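Local coordinates for Glyoxalase/bleomycin resisance protein/dioxygenase (Streptomyces sp. CB03234, PDB 5UJP), which belongs to the glyoxalase/bleomycin resistance superfamily, binds calcium and riboflavin, and may act as a dioxygenase, at residues A[7-12]-A[104-109]. Sequence-based numbering, arbitrary orientation.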
ATOM      1  N   VAL A   7       0.334  -5.538   5.386  1.00 19.13           N
ATOM      2  CA  VAL A   7       1.497  -5.205   6.202  1.00 18.15           C
ATOM      3  C   VAL A   7       2.059  -6.517   6.739  1.00 18.07           C
ATOM      4  O   VAL A   7       1.322  -7.257   7.407  1.00 19.40           O
ATOM      5  CB  VAL A   7       1.092  -4.272   7.348  1.00 17.56           C
ATOM      6  CG1 VAL A   7       2.322  -3.965   8.213  1.00 18.26           C
ATOM      7  CG2 VAL A   7       0.478  -2.982   6.769  1.00 18.67           C
ATOM      8  N   PRO A   8       3.333  -6.828   6.497  1.00 17.85           N
ATOM      9  CA  PRO A   8       3.876  -8.127   6.947  1.00 18.15           C
ATOM     10  C   PRO A   8       4.279  -8.064   8.417  1.00 18.74           C
ATOM     11  O   PRO A   8       5.188  -7.307   8.807  1.00 18.31           O
ATOM     12  CB  PRO A   8       5.098  -8.321   6.038  1.00 18.06           C
ATOM     13  CG  PRO A   8       5.545  -6.934   5.771  1.00 18.55           C
ATOM     14  CD  PRO A   8       4.308  -6.088   5.683  1.00 17.61           C
ATOM     15  N   VAL A   9       3.637  -8.920   9.236  1.00 20.71           N
ATOM     16  CA  VAL A   9       3.913  -8.951  10.670  1.00 19.61           C
ATOM     17  C   VAL A   9       4.332 -10.361  11.083  1.00 20.50           C
ATOM     18  O   VAL A   9       4.087 -11.342  10.382  1.00 25.21           O
ATOM     19  CB  VAL A   9       2.703  -8.468  11.503  1.00 19.53           C
ATOM     20  CG1 VAL A   9       2.275  -7.021  11.079  1.00 22.13           C
ATOM     21  CG2 VAL A   9       1.571  -9.481  11.403  1.00 19.88           C
ATOM     22  N   SER A  10       5.012 -10.441  12.235  1.00 22.42           N
ATOM     23  CA  SER A  10       5.467 -11.737  12.733  1.00 25.14           C
ATOM     24  C   SER A  10       4.487 -12.375  13.699  1.00 25.68           C
ATOM     25  O   SER A  10       4.454 -13.607  13.820  1.00 29.14           O
ATOM     26  CB  SER A  10       6.822 -11.613  13.440  1.00 26.65           C
ATOM     27  OG  SER A  10       6.741 -10.824  14.612  1.00 29.24           O
ATOM     28  N   ASP A  11       3.739 -11.567  14.435  1.00 23.44           N
ATOM     29  CA  ASP A  11       2.804 -12.038  15.444  1.00 24.61           C
ATOM     30  C   ASP A  11       1.543 -11.195  15.292  1.00 24.24           C
ATOM     31  O   ASP A  11       1.547  -9.992  15.593  1.00 24.59           O
ATOM     32  CB  ASP A  11       3.429 -11.888  16.836  1.00 26.98           C
ATOM     33  CG  ASP A  11       2.561 -12.465  17.934  1.00 28.37           C
ATOM     34  OD1 ASP A  11       1.342 -12.198  17.946  1.00 29.34           O
ATOM     35  OD2 ASP A  11       3.102 -13.187  18.812  1.00 33.02           O
ATOM     36  N   GLN A  12       0.469 -11.821  14.803  1.00 23.12           N
ATOM     37  CA  GLN A  12      -0.734 -11.056  14.492  1.00 21.65           C
ATOM     38  C   GLN A  12      -1.411 -10.510  15.739  1.00 21.66           C
ATOM     39  O   GLN A  12      -2.045  -9.459  15.673  1.00 23.57           O
ATOM     40  CB  GLN A  12      -1.716 -11.909  13.704  1.00 21.62           C
ATOM     41  CG  GLN A  12      -1.228 -12.176  12.278  1.00 21.88           C
ATOM     42  CD  GLN A  12      -2.216 -13.015  11.485  1.00 21.69           C
ATOM     43  OE1 GLN A  12      -2.488 -14.149  11.840  1.00 24.63           O
ATOM     44  NE2 GLN A  12      -2.752 -12.443  10.392  1.00 23.07           N
ATOM     45  N   ASP A 104       6.232   0.045  13.686  1.00 18.92           N
ATOM     46  CA  ASP A 104       5.495  -0.944  14.455  1.00 20.50           C
ATOM     47  C   ASP A 104       6.471  -1.889  15.153  1.00 23.17           C
ATOM     48  O   ASP A 104       7.694  -1.766  14.989  1.00 22.69           O
ATOM     49  CB  ASP A 104       4.423  -1.601  13.547  1.00 18.81           C
ATOM     50  CG  ASP A 104       4.927  -2.721  12.683  1.00 19.68           C
ATOM     51  OD1 ASP A 104       6.132  -3.008  12.652  1.00 19.01           O
ATOM     52  OD2 ASP A 104       4.077  -3.326  11.968  1.00 20.13           O
ATOM     53  N   PRO A 105       5.968  -2.823  15.963  1.00 25.06           N
ATOM     54  CA  PRO A 105       6.875  -3.743  16.683  1.00 26.87           C
ATOM     55  C   PRO A 105       7.854  -4.506  15.815  1.00 26.97           C
ATOM     56  O   PRO A 105       8.972  -4.801  16.268  1.00 26.75           O
ATOM     57  CB  PRO A 105       5.909  -4.722  17.351  1.00 28.71           C
ATOM     58  CG  PRO A 105       4.725  -3.861  17.702  1.00 28.74           C
ATOM     59  CD  PRO A 105       4.576  -2.978  16.441  1.00 25.95           C
ATOM     60  N   ASP A 106       7.479  -4.836  14.581  1.00 23.45           N
ATOM     61  CA  ASP A 106       8.384  -5.600  13.733  1.00 23.80           C
ATOM     62  C   ASP A 106       9.342  -4.714  12.967  1.00 20.88           C
ATOM     63  O   ASP A 106      10.286  -5.233  12.356  1.00 23.28           O
ATOM     64  CB  ASP A 106       7.624  -6.430  12.705  1.00 24.16           C
ATOM     65  CG  ASP A 106       6.915  -7.599  13.311  1.00 25.38           C
ATOM     66  OD1 ASP A 106       7.604  -8.426  13.941  1.00 28.43           O
ATOM     67  OD2 ASP A 106       5.670  -7.659  13.189  1.00 25.05           O
ATOM     68  N   GLY A 107       9.080  -3.397  12.930  1.00 20.18           N
ATOM     69  CA  GLY A 107       9.902  -2.499  12.152  1.00 20.56           C
ATOM     70  C   GLY A 107       9.268  -1.969  10.886  1.00 18.20           C
ATOM     71  O   GLY A 107       9.910  -1.183  10.183  1.00 19.46           O
ATOM     72  N   ASN A 108       8.024  -2.348  10.584  1.00 17.49           N
ATOM     73  CA  ASN A 108       7.337  -1.720   9.451  1.00 16.24           C
ATOM     74  C   ASN A 108       7.205  -0.234   9.716  1.00 17.20           C
ATOM     75  O   ASN A 108       6.870   0.172  10.828  1.00 18.10           O
ATOM     76  CB  ASN A 108       5.931  -2.313   9.298  1.00 16.52           C
ATOM     77  CG  ASN A 108       5.944  -3.762   8.932  1.00 16.63           C
ATOM     78  OD1 ASN A 108       6.518  -4.125   7.886  1.00 18.88           O
ATOM     79  ND2 ASN A 108       5.288  -4.602   9.737  1.00 18.29           N
ATOM     80  N   VAL A 109       7.465   0.583   8.707  1.00 16.40           N
ATOM     81  CA  VAL A 109       7.398   2.034   8.863  1.00 15.28           C
ATOM     82  C   VAL A 109       6.087   2.518   8.260  1.00 15.66           C
ATOM     83  O   VAL A 109       5.801   2.276   7.066  1.00 18.17           O
ATOM     84  CB  VAL A 109       8.577   2.735   8.165  1.00 16.28           C
ATOM     85  CG1 VAL A 109       8.487   4.260   8.351  1.00 16.65           C
ATOM     86  CG2 VAL A 109       9.905   2.239   8.729  1.00 18.50           C
TER
HETATM   87  O   HOH W   1       4.182  -8.725  15.510  1.00 30.11           O
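Two side chains of the loop 104-109, D106 and N108, bond to segment 7-12 where it leaves its strand. The carboxylate of D106 takes two bonds from S10, one from its hydroxyl and one from its backbone N-H: S10 OG donates to D106 OD1 at 2.6 Å, on the syn lone pair, while S10 N reaches D106 OD2 at 3.0 Å, from above the carboxylate plane. S10 OG sits between its own backbone N and carbonyl carbon (chi1 65°), which brings hydroxyl and amide to the same carboxylate. A water links D106 OD2 to the carbonyl of D11, the N-cap of helix 12-23.

The amide of N108 makes the other direct bond, N108 ND2 to P8 O at 2.9 Å and nearly straight (171°), although the donor stands above the carbonyl plane. N108 ND2 also gives to D104 OD2 at 2.8 Å. Both acceptors lie in the amide plane, so two bonds fix its rotation; N108 OD1 accepts from L64 N. D104 OD2 is shared with Y19 OH, and D104 OD1 accepts from N108 N at 2.9 Å, bracing the residue after the type I turn D104-G107, itself closed by G107 N to D104 O.

Carbons of segment 7-12 pack on the N108 amide: V7 CG1 lies 3.4 Å from N108 ND2, and P8 CG 3.6 Å from N108 OD1.

The contact thus joins the two four-stranded sheets of this vicinal-oxygen-chelate fold, linking the end of strand 3-8 to the 97-103/109-113 loop, with helix 12-23 packed against V7, V9 and D104.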